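Local coordinates for protein DNA polymerase II large subunit (Pyrococcus horikoshii, PDB 7OEC) that probably excises itself from the large subunit of an archaeal DNA polymerase and joins the flanking segments by protein splicing, at residues 97-102 against 106-111; 120-125 against 131-136; 159-162 against 166-169; 51-56 against 60-65. The protein carries 2 engineered substitutions. One frame throughout, in Å; residues are numbered along the deposited sequence. Where two conformers were deposited one is given.

Contact 1: 97-102 against 106-111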
# COMPACT_ATOMS: atom_id res chain seq x y z
N PRO A 97 -3.25 -8.38 3.12
CA PRO A 97 -4.61 -8.00 2.73
C PRO A 97 -4.63 -7.10 1.49
O PRO A 97 -3.83 -6.17 1.37
CB PRO A 97 -5.15 -7.24 3.94
CG PRO A 97 -3.98 -6.98 4.77
CD PRO A 97 -2.90 -7.92 4.47
N VAL A 98 -5.58 -7.37 0.61
CA VAL A 98 -5.80 -6.61 -0.61
C VAL A 98 -7.28 -6.30 -0.65
O VAL A 98 -8.11 -7.17 -0.35
CB VAL A 98 -5.38 -7.46 -1.84
CG1 VAL A 98 -5.74 -6.76 -3.18
CG2 VAL A 98 -3.86 -7.69 -1.82
N LEU A 99 -7.62 -5.08 -1.05
CA LEU A 99 -9.01 -4.67 -1.18
C LEU A 99 -9.47 -4.79 -2.62
O LEU A 99 -8.86 -4.23 -3.53
CB LEU A 99 -9.18 -3.22 -0.75
CG LEU A 99 -8.78 -2.98 0.69
CD1 LEU A 99 -9.01 -1.56 1.03
CD2 LEU A 99 -9.54 -3.87 1.66
N VAL A 100 -10.54 -5.54 -2.82
CA VAL A 100 -11.18 -5.66 -4.12
C VAL A 100 -12.61 -5.16 -3.99
O VAL A 100 -13.19 -5.20 -2.91
CB VAL A 100 -11.13 -7.10 -4.67
CG1 VAL A 100 -9.72 -7.57 -4.90
CG2 VAL A 100 -11.76 -8.04 -3.76
N TYR A 101 -13.17 -4.66 -5.07
CA TYR A 101 -14.46 -4.01 -4.98
C TYR A 101 -15.52 -4.90 -5.60
O TYR A 101 -15.44 -5.24 -6.78
CB TYR A 101 -14.43 -2.70 -5.71
CG TYR A 101 -15.56 -1.79 -5.31
CD1 TYR A 101 -16.63 -1.58 -6.17
CD2 TYR A 101 -15.55 -1.12 -4.09
CE1 TYR A 101 -17.67 -0.70 -5.83
CE2 TYR A 101 -16.59 -0.27 -3.72
CZ TYR A 101 -17.64 -0.06 -4.60
OH TYR A 101 -18.65 0.81 -4.23
N GLU A 102 -16.48 -5.31 -4.81
CA GLU A 102 -17.43 -6.32 -5.24
C GLU A 102 -18.80 -5.89 -4.74
O GLU A 102 -18.97 -5.64 -3.54
CB GLU A 102 -17.07 -7.72 -4.70
CG GLU A 102 -15.73 -8.22 -5.21
CD GLU A 102 -15.42 -9.69 -4.92
OE1 GLU A 102 -14.63 -10.28 -5.74
OE2 GLU A 102 -15.95 -10.24 -3.90
N PHE A 106 -15.89 -2.84 -0.39
CA PHE A 106 -14.51 -3.32 -0.44
C PHE A 106 -14.45 -4.62 0.33
O PHE A 106 -14.84 -4.67 1.49
CB PHE A 106 -13.52 -2.35 0.18
CG PHE A 106 -13.28 -1.14 -0.68
CD1 PHE A 106 -12.30 -1.16 -1.68
CD2 PHE A 106 -14.02 0.01 -0.50
CE1 PHE A 106 -12.04 -0.07 -2.46
CE2 PHE A 106 -13.78 1.11 -1.29
CZ PHE A 106 -12.81 1.07 -2.29
N VAL A 107 -14.06 -5.67 -0.34
CA VAL A 107 -13.80 -6.96 0.26
C VAL A 107 -12.31 -7.06 0.52
O VAL A 107 -11.49 -6.80 -0.37
CB VAL A 107 -14.23 -8.07 -0.71
CG1 VAL A 107 -13.90 -9.39 -0.13
CG2 VAL A 107 -15.69 -7.99 -1.00
N GLU A 108 -11.95 -7.46 1.74
CA GLU A 108 -10.55 -7.62 2.13
C GLU A 108 -10.19 -9.10 2.02
O GLU A 108 -10.70 -9.93 2.78
CB GLU A 108 -10.35 -7.09 3.54
CG GLU A 108 -8.90 -7.16 4.01
CD GLU A 108 -8.68 -6.64 5.45
OE1 GLU A 108 -9.50 -5.84 5.95
OE2 GLU A 108 -7.71 -7.08 6.11
N LYS A 109 -9.33 -9.42 1.06
CA LYS A 109 -8.88 -10.77 0.76
C LYS A 109 -7.38 -10.87 0.98
O LYS A 109 -6.66 -9.91 0.72
CB LYS A 109 -9.01 -11.06 -0.76
CG LYS A 109 -10.41 -11.12 -1.28
CD LYS A 109 -10.50 -11.58 -2.73
CE LYS A 109 -11.95 -11.67 -3.17
NZ LYS A 109 -12.07 -12.40 -4.44
N ARG A 110 -6.88 -12.03 1.39
CA ARG A 110 -5.43 -12.22 1.33
C ARG A 110 -4.99 -12.21 -0.12
O ARG A 110 -5.73 -12.64 -1.01
CB ARG A 110 -5.03 -13.53 2.01
CG ARG A 110 -5.26 -13.49 3.51
CD ARG A 110 -5.11 -14.84 4.18
NE ARG A 110 -6.19 -15.74 3.80
CZ ARG A 110 -6.37 -16.97 4.29
NH1 ARG A 110 -5.52 -17.47 5.20
NH2 ARG A 110 -7.40 -17.71 3.87
N ALA A 111 -3.77 -11.74 -0.37
CA ALA A 111 -3.33 -11.55 -1.74
C ALA A 111 -3.45 -12.84 -2.54
O ALA A 111 -3.84 -12.79 -3.71
CB ALA A 111 -1.89 -11.05 -1.75
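Phe106 and Tyr101 meet as a T-shaped aromatic pair in which the edge of the tyrosine is turned to the face of the phenylalanine, the ring planes standing at 72°. Tyr101 CD2 lies over the centre of the Phe106 ring, at 3.9 Å from Phe106 CZ. A chi1 of -162°, setting CG opposite the backbone N, swings the tyrosine ring in over Phe106, whose CD1 also touches CB of Leu99. At this non-hydrogen-bonded pair the CA atoms of Tyr101 and Phe106 are 4.6 Å apart, close enough for the rings to meet. On the other face of the hairpin, Val107 and Lys109 both touch Val100 CG2. Val107 presents CB to Val100 CG2 at 3.9 Å, and both valines suit the extended strand backbone. The extended lysine runs across the valine, Lys109 CE reaching Val100 CG2 at 3.7 Å; its charged end makes a long salt bridge, Lys109 NZ to Glu102 OE1, 3.6 Å, and a hydrogen bond to Asn118 OD1. Four backbone hydrogen bonds, between Val98 and Lys109 and between Val100 and Val107, fix this antiparallel hairpin. Strand 119-123 packs on Val100, Tyr101 and Phe106, while strands 79-84 and 89-93 touch Val98 and Ala111.

Contact 2: 120-125 against 131-136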
# COMPACT_ATOMS: atom_id res chain seq x y z
N ILE A 120 -10.14 -3.67 -8.74
CA ILE A 120 -9.34 -2.79 -7.89
C ILE A 120 -9.79 -1.36 -8.15
O ILE A 120 -10.16 -1.01 -9.28
CB ILE A 120 -7.85 -2.95 -8.24
CG1 ILE A 120 -7.37 -4.38 -8.04
CG2 ILE A 120 -6.99 -1.96 -7.51
CD1 ILE A 120 -7.33 -4.80 -6.62
N ILE A 121 -9.79 -0.53 -7.10
CA ILE A 121 -10.17 0.87 -7.22
C ILE A 121 -8.91 1.71 -7.35
O ILE A 121 -7.98 1.57 -6.54
CB ILE A 121 -11.03 1.32 -6.01
CG1 ILE A 121 -12.31 0.48 -5.94
CG2 ILE A 121 -11.28 2.81 -6.01
CD1 ILE A 121 -13.14 0.53 -7.18
N ILE A 122 -8.90 2.61 -8.31
CA ILE A 122 -7.89 3.64 -8.40
C ILE A 122 -8.55 5.01 -8.23
O ILE A 122 -9.74 5.18 -8.51
CB ILE A 122 -7.15 3.51 -9.74
CG1 ILE A 122 -8.12 3.68 -10.86
CG2 ILE A 122 -6.37 2.09 -9.85
CD1 ILE A 122 -7.41 3.81 -12.19
N ILE A 123 -7.78 6.00 -7.78
CA ILE A 123 -8.29 7.35 -7.53
C ILE A 123 -7.74 8.31 -8.58
O ILE A 123 -6.53 8.34 -8.82
CB ILE A 123 -7.84 7.84 -6.15
CG1 ILE A 123 -8.32 6.89 -5.07
CG2 ILE A 123 -8.38 9.17 -5.84
CD1 ILE A 123 -9.79 6.69 -5.06
N ASP A 124 -8.61 9.12 -9.16
CA ASP A 124 -8.15 10.26 -9.93
C ASP A 124 -7.75 11.34 -8.94
O ASP A 124 -8.61 11.81 -8.19
CB ASP A 124 -9.27 10.73 -10.85
CG ASP A 124 -8.81 11.82 -11.81
OD1 ASP A 124 -8.02 12.70 -11.39
OD2 ASP A 124 -9.27 11.81 -12.97
N GLU A 125 -6.47 11.73 -8.91
CA GLU A 125 -5.98 12.62 -7.85
C GLU A 125 -6.59 14.02 -7.95
O GLU A 125 -6.75 14.70 -6.93
CB GLU A 125 -4.43 12.64 -7.86
CG GLU A 125 -3.81 13.37 -6.64
CD GLU A 125 -2.26 13.41 -6.61
OE1 GLU A 125 -1.60 12.71 -7.43
OE2 GLU A 125 -1.70 14.16 -5.76
N LEU A 131 -12.26 4.98 -9.63
CA LEU A 131 -12.41 4.30 -10.91
C LEU A 131 -12.12 2.82 -10.72
O LEU A 131 -11.30 2.45 -9.89
CB LEU A 131 -11.42 4.88 -11.95
CG LEU A 131 -11.66 6.36 -12.20
CD1 LEU A 131 -10.48 6.94 -12.97
CD2 LEU A 131 -12.96 6.56 -12.98
N LYS A 132 -12.77 1.97 -11.49
CA LYS A 132 -12.61 0.53 -11.41
C LYS A 132 -11.72 -0.02 -12.52
O LYS A 132 -11.93 0.26 -13.71
CB LYS A 132 -13.98 -0.12 -11.62
CG LYS A 132 -15.01 0.22 -10.56
CD LYS A 132 -16.35 -0.50 -10.86
CE LYS A 132 -17.39 -0.14 -9.79
NZ LYS A 132 -18.73 -0.77 -9.98
N VAL A 133 -10.75 -0.86 -12.13
CA VAL A 133 -9.91 -1.57 -13.09
C VAL A 133 -9.85 -3.04 -12.70
O VAL A 133 -9.70 -3.39 -11.53
CB VAL A 133 -8.47 -1.00 -13.23
CG1 VAL A 133 -8.50 0.41 -13.82
CG2 VAL A 133 -7.72 -1.04 -11.93
N ALA A 134 -9.92 -3.91 -13.69
CA ALA A 134 -9.86 -5.34 -13.40
C ALA A 134 -8.42 -5.85 -13.27
O ALA A 134 -7.49 -5.37 -13.92
CB ALA A 134 -10.57 -6.09 -14.53
N VAL A 135 -8.25 -6.86 -12.40
CA VAL A 135 -7.00 -7.62 -12.37
C VAL A 135 -6.92 -8.44 -13.64
O VAL A 135 -7.81 -9.26 -13.93
CB VAL A 135 -6.92 -8.53 -11.13
CG1 VAL A 135 -5.65 -9.36 -11.14
CG2 VAL A 135 -6.97 -7.71 -9.85
N LYS A 136 -5.83 -8.26 -14.39
CA LYS A 136 -5.65 -8.92 -15.68
C LYS A 136 -4.71 -10.11 -15.58
O LYS A 136 -4.93 -11.15 -16.22
CB LYS A 136 -5.15 -7.91 -16.73
CG LYS A 136 -4.97 -8.51 -18.14
CD LYS A 136 -4.52 -7.47 -19.19
CE LYS A 136 -3.15 -6.85 -18.82
NZ LYS A 136 -2.02 -7.85 -18.55
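The flat groups that join Ile122 to Leu131 and Ile120 to Val133 are peptide units, since no aromatic ring enters this pairing of strands 119-123 and 130-141, a hairpin at the edge of a four-stranded antiparallel sheet. Ile122 N donates to Leu131 O at 2.9 Å, and the return bond runs from Leu131 N to Ile122 O; Ile120 and Val133 exchange a second such pair. Aliphatic groups lie on both sides of Leu131 O: Ile122 CG1 on one, at 3.5 Å, and Ile121 CD1 on the other, at 3.8 Å. The Ile122 side chain has CG1 between its backbone N and carbonyl carbon (chi1 61°), which turns that branch across to Leu131 CB at 3.7 Å, while Ile122 CD1 meets Val133 CG1 at 3.9 Å. With an alanine in place of Ile122, a gap is likely to open beside Leu131 CB and Val133 CG1. Further along, Ile120 CG1 rests on Val135 CG2. On the reverse face the methylenes of Lys132 run beside Ile121, a fitting role for a residue whose ammonium can continue outward. Peptide polarity is thus met by four hydrogen bonds, which the aliphatic chains around them probably keep partly from water.

Contact 3: 159-162 against 166-169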
# COMPACT_ATOMS: atom_id res chain seq x y z
N VAL A 159 -4.10 2.71 2.13
CA VAL A 159 -3.08 3.53 1.51
C VAL A 159 -3.36 3.56 0.02
O VAL A 159 -4.15 2.76 -0.51
CB VAL A 159 -1.65 3.00 1.79
CG1 VAL A 159 -1.29 3.10 3.27
CG2 VAL A 159 -1.50 1.56 1.35
N ILE A 160 -2.72 4.50 -0.66
CA ILE A 160 -2.87 4.71 -2.09
C ILE A 160 -1.49 4.56 -2.71
O ILE A 160 -0.59 5.35 -2.44
CB ILE A 160 -3.51 6.07 -2.38
CG1 ILE A 160 -4.90 6.10 -1.70
CG2 ILE A 160 -3.63 6.27 -3.88
CD1 ILE A 160 -5.59 7.37 -1.77
N ILE A 161 -1.30 3.50 -3.50
CA ILE A 161 0.04 3.09 -3.89
C ILE A 161 0.21 3.07 -5.40
O ILE A 161 -0.73 2.97 -6.18
CB ILE A 161 0.44 1.73 -3.30
CG1 ILE A 161 -0.44 0.61 -3.81
CG2 ILE A 161 0.52 1.84 -1.75
CD1 ILE A 161 0.12 -0.77 -3.47
N ASN A 162 1.46 3.18 -5.82
CA ASN A 162 1.83 3.09 -7.22
C ASN A 162 0.93 4.02 -8.02
O ASN A 162 0.85 5.21 -7.69
CB ASN A 162 1.88 1.65 -7.67
CG ASN A 162 2.96 0.88 -6.97
OD1 ASN A 162 3.80 1.45 -6.30
ND2 ASN A 162 2.93 -0.44 -7.10
N VAL A 166 -5.92 1.92 -4.55
CA VAL A 166 -6.36 1.83 -3.16
C VAL A 166 -6.11 0.42 -2.66
O VAL A 166 -6.56 -0.55 -3.27
CB VAL A 166 -7.86 2.17 -3.04
CG1 VAL A 166 -8.36 1.98 -1.58
CG2 VAL A 166 -8.11 3.58 -3.49
N THR A 167 -5.42 0.30 -1.53
CA THR A 167 -5.22 -1.02 -0.95
C THR A 167 -5.12 -0.91 0.57
O THR A 167 -5.22 0.17 1.15
CB THR A 167 -4.06 -1.78 -1.61
OG1 THR A 167 -4.14 -3.19 -1.28
CG2 THR A 167 -2.80 -1.27 -1.12
N HIS A 168 -4.99 -2.05 1.20
CA HIS A 168 -4.84 -2.12 2.64
C HIS A 168 -3.38 -1.87 2.98
O HIS A 168 -2.49 -2.31 2.24
CB HIS A 168 -5.27 -3.49 3.14
CG HIS A 168 -5.55 -3.53 4.61
ND1 HIS A 168 -4.56 -3.61 5.56
CD2 HIS A 168 -6.72 -3.47 5.31
CE1 HIS A 168 -5.09 -3.61 6.77
NE2 HIS A 168 -6.40 -3.56 6.65
N GLN A 169 -3.14 -1.19 4.11
CA GLN A 169 -1.75 -1.06 4.56
C GLN A 169 -1.21 -2.49 4.82
O GLN A 169 -1.92 -3.52 5.06
CB GLN A 169 -1.63 -0.19 5.80
CG GLN A 169 -2.00 -0.98 7.05
CD GLN A 169 -1.93 -0.17 8.29
OE1 GLN A 169 -2.10 1.04 8.27
NE2 GLN A 169 -1.71 -0.83 9.39
OXT GLN A 169 0.01 -2.60 4.79
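The C-terminal beta hairpin of the intein splicing domain holds the last residues of the chain, with Val159 and Thr167 as its hydrogen-bonded antiparallel pair. Val159 N donates to Thr167 O at 2.9 Å, and Thr167 N answers to Val159 O at 3.0 Å. Beta-branched residues suit this extended backbone. The Thr167 methyl does the apolar work: because chi1 (-164°) sends OG1 to the side opposite the backbone N, CG2 is left to face the first strand, touching Val159 CG2 at 4.0 Å and Ile161 CD1 at 3.8 Å. Beyond the pair, Gln169 CB approaches Val159 CG1 at 4.2 Å, its chain crossing the valine at about a right angle. One oxygen of the terminal carboxylate is held by the preceding residue, as His168 ND1 gives a nearly straight bond of 2.7 Å to Gln169 O, lying in the imidazole plane and directed at a lone pair. In inteins the terminal Asn or Gln cyclises to release the C-terminal side, commonly with help from the histidine before it; His168 and Gln169 probably hold these places. The Gln169 amide is fixed by Asn152 and Ala153. Ile121 of strand 119-123 makes a backbone hydrogen bond with Val166, and strand 89-93 lays Phe90 against Ile161 and Thr167.

Contact 4: 51-56 against 60-65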
# COMPACT_ATOMS: atom_id res chain seq x y z
N LYS A 51 1.95 13.24 6.44
CA LYS A 51 0.72 12.49 6.61
C LYS A 51 0.57 11.56 5.42
O LYS A 51 1.17 11.77 4.36
CB LYS A 51 -0.47 13.45 6.74
CG LYS A 51 -0.53 14.23 8.05
CD LYS A 51 -1.71 15.14 8.00
CE LYS A 51 -1.76 16.07 9.19
NZ LYS A 51 -1.40 15.39 10.46
N VAL A 52 -0.18 10.49 5.60
CA VAL A 52 -0.42 9.54 4.52
C VAL A 52 -1.84 9.72 4.03
O VAL A 52 -2.76 10.00 4.81
CB VAL A 52 -0.09 8.11 4.99
CG1 VAL A 52 -1.04 7.61 6.06
CG2 VAL A 52 -0.11 7.18 3.81
N TYR A 53 -2.03 9.61 2.72
CA TYR A 53 -3.38 9.60 2.20
C TYR A 53 -4.00 8.21 2.31
O TYR A 53 -3.40 7.19 1.95
CB TYR A 53 -3.37 10.03 0.75
CG TYR A 53 -3.20 11.52 0.51
CD1 TYR A 53 -4.30 12.34 0.41
CD2 TYR A 53 -1.97 12.08 0.33
CE1 TYR A 53 -4.17 13.66 0.16
CE2 TYR A 53 -1.82 13.42 0.06
CZ TYR A 53 -2.93 14.20 -0.02
OH TYR A 53 -2.89 15.55 -0.29
N SER A 54 -5.19 8.17 2.83
CA SER A 54 -5.91 6.93 3.03
C SER A 54 -7.26 7.04 2.34
O SER A 54 -7.68 8.10 1.90
CB SER A 54 -6.15 6.60 4.52
OG SER A 54 -4.95 6.36 5.20
N PHE A 55 -7.93 5.92 2.26
CA PHE A 55 -9.29 5.88 1.74
C PHE A 55 -10.18 5.42 2.88
O PHE A 55 -9.91 4.38 3.51
CB PHE A 55 -9.39 4.94 0.54
CG PHE A 55 -10.63 5.14 -0.26
CD1 PHE A 55 -11.73 4.30 -0.12
CD2 PHE A 55 -10.72 6.22 -1.13
CE1 PHE A 55 -12.88 4.54 -0.86
CE2 PHE A 55 -11.87 6.45 -1.86
CZ PHE A 55 -12.94 5.61 -1.74
N ASN A 56 -11.22 6.21 3.17
CA ASN A 56 -12.19 5.91 4.20
C ASN A 56 -13.36 5.20 3.53
O ASN A 56 -14.18 5.85 2.85
CB ASN A 56 -12.68 7.17 4.88
CG ASN A 56 -13.72 6.86 5.88
OD1 ASN A 56 -14.00 5.68 6.14
ND2 ASN A 56 -14.28 7.88 6.48
N GLY A 60 -16.40 6.63 1.43
CA GLY A 60 -15.97 6.66 0.04
C GLY A 60 -15.08 7.86 -0.26
O GLY A 60 -15.13 8.41 -1.37
N LYS A 61 -14.30 8.30 0.72
CA LYS A 61 -13.57 9.57 0.59
C LYS A 61 -12.09 9.36 0.85
O LYS A 61 -11.71 8.58 1.71
CB LYS A 61 -14.04 10.62 1.63
CG LYS A 61 -15.33 11.31 1.32
CD LYS A 61 -15.47 12.57 2.19
CE LYS A 61 -14.93 12.34 3.61
NZ LYS A 61 -15.36 13.34 4.61
N VAL A 62 -11.24 10.09 0.13
CA VAL A 62 -9.83 10.20 0.48
C VAL A 62 -9.66 11.11 1.70
O VAL A 62 -10.26 12.19 1.81
CB VAL A 62 -9.08 10.76 -0.75
CG1 VAL A 62 -7.61 11.03 -0.45
CG2 VAL A 62 -9.18 9.77 -1.87
N VAL A 63 -8.82 10.68 2.63
CA VAL A 63 -8.62 11.41 3.87
C VAL A 63 -7.13 11.38 4.13
O VAL A 63 -6.42 10.54 3.60
CB VAL A 63 -9.36 10.71 5.02
CG1 VAL A 63 -9.19 11.45 6.37
CG2 VAL A 63 -10.84 10.63 4.71
N LEU A 64 -6.66 12.32 4.93
CA LEU A 64 -5.29 12.29 5.41
C LEU A 64 -5.23 11.74 6.84
O LEU A 64 -6.15 11.96 7.63
CB LEU A 64 -4.73 13.71 5.38
CG LEU A 64 -4.35 14.28 4.02
CD1 LEU A 64 -4.03 15.71 4.17
CD2 LEU A 64 -3.15 13.54 3.47
N THR A 65 -4.16 11.01 7.16
CA THR A 65 -4.02 10.46 8.50
C THR A 65 -2.54 10.40 8.89
O THR A 65 -1.65 10.45 8.05
CB THR A 65 -4.72 9.10 8.62
OG1 THR A 65 -4.84 8.78 10.01
CG2 THR A 65 -3.97 8.03 7.93
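Tyr53 and Leu64, with Phe55 and Val62, line one face of a beta hairpin that closes through a G1 beta bulge, Gly60 and Lys61 both facing Asn56. Backbone hydrogen bonds run in reciprocal pairs between Val52 and Thr65, Ser54 and Val63, and Asn56 and Lys61; the one from Ser54 N to Val63 O, 2.8 Å, is almost perfectly straight. At the bulge Asn56 O accepts from Lys61 N at 3.2 Å and, weakly because the angle is poor, from Gly60 N. Gly60 has a positive phi of 65°, a conformation that a residue without a side chain adopts easily. Among the CH-pi and apolar contacts, Leu64 CD2 sits squarely over the Tyr53 ring, 3.3 Å from its centroid and 5° off the normal, while Val62 CG1 comes to the edge of that ring. The Phe55 ring, directed by a chi1 of -164°, reaches the turn: Phe55 CZ is 3.4 Å from Gly60 C, Lys61 O stands over one face toward the rim and Val62 CG2 meets the edge. A serine in place of Phe55 would probably open a gap beside Gly60 and strip Val62 CG2 of that ring edge. Strand 10-15 lies beside Tyr53 and Leu64, and Ile123 of strand 119-123 packs on Phe55 and Val62. Lys51 forms a salt bridge with Asp66, the next residue of the second strand; Thr65 OG1 bonds to Lys154 O, outside the hairpin. On the opposite face, where Val52 and Thr65 lie side by side, Val52 CG1 touches Thr65 CG2 at 3.5 Å.

In the fold
The four contacts are antiparallel hairpins of the intein splicing domain, following one another along the chain in the order 4, 1, 2, 3. Contact 3 lies nearest the middle, about 3 Å from the chain centre, and the centres of contacts 4, 1 and 2 are about 10, 11 and 11 Å from its own. Contacts 1 and 4 are farthest apart, about 17 Å between centres, yet Phe106 still reaches Phe55. Strand 119-123 links contact 2 to contact 3 through a probable hydrogen bond from Val166 N to Ile121 O, and its Ile123 packs on contact 4. The C-terminal hairpin, which carries the presumed splicing end, is thus embedded among the other three.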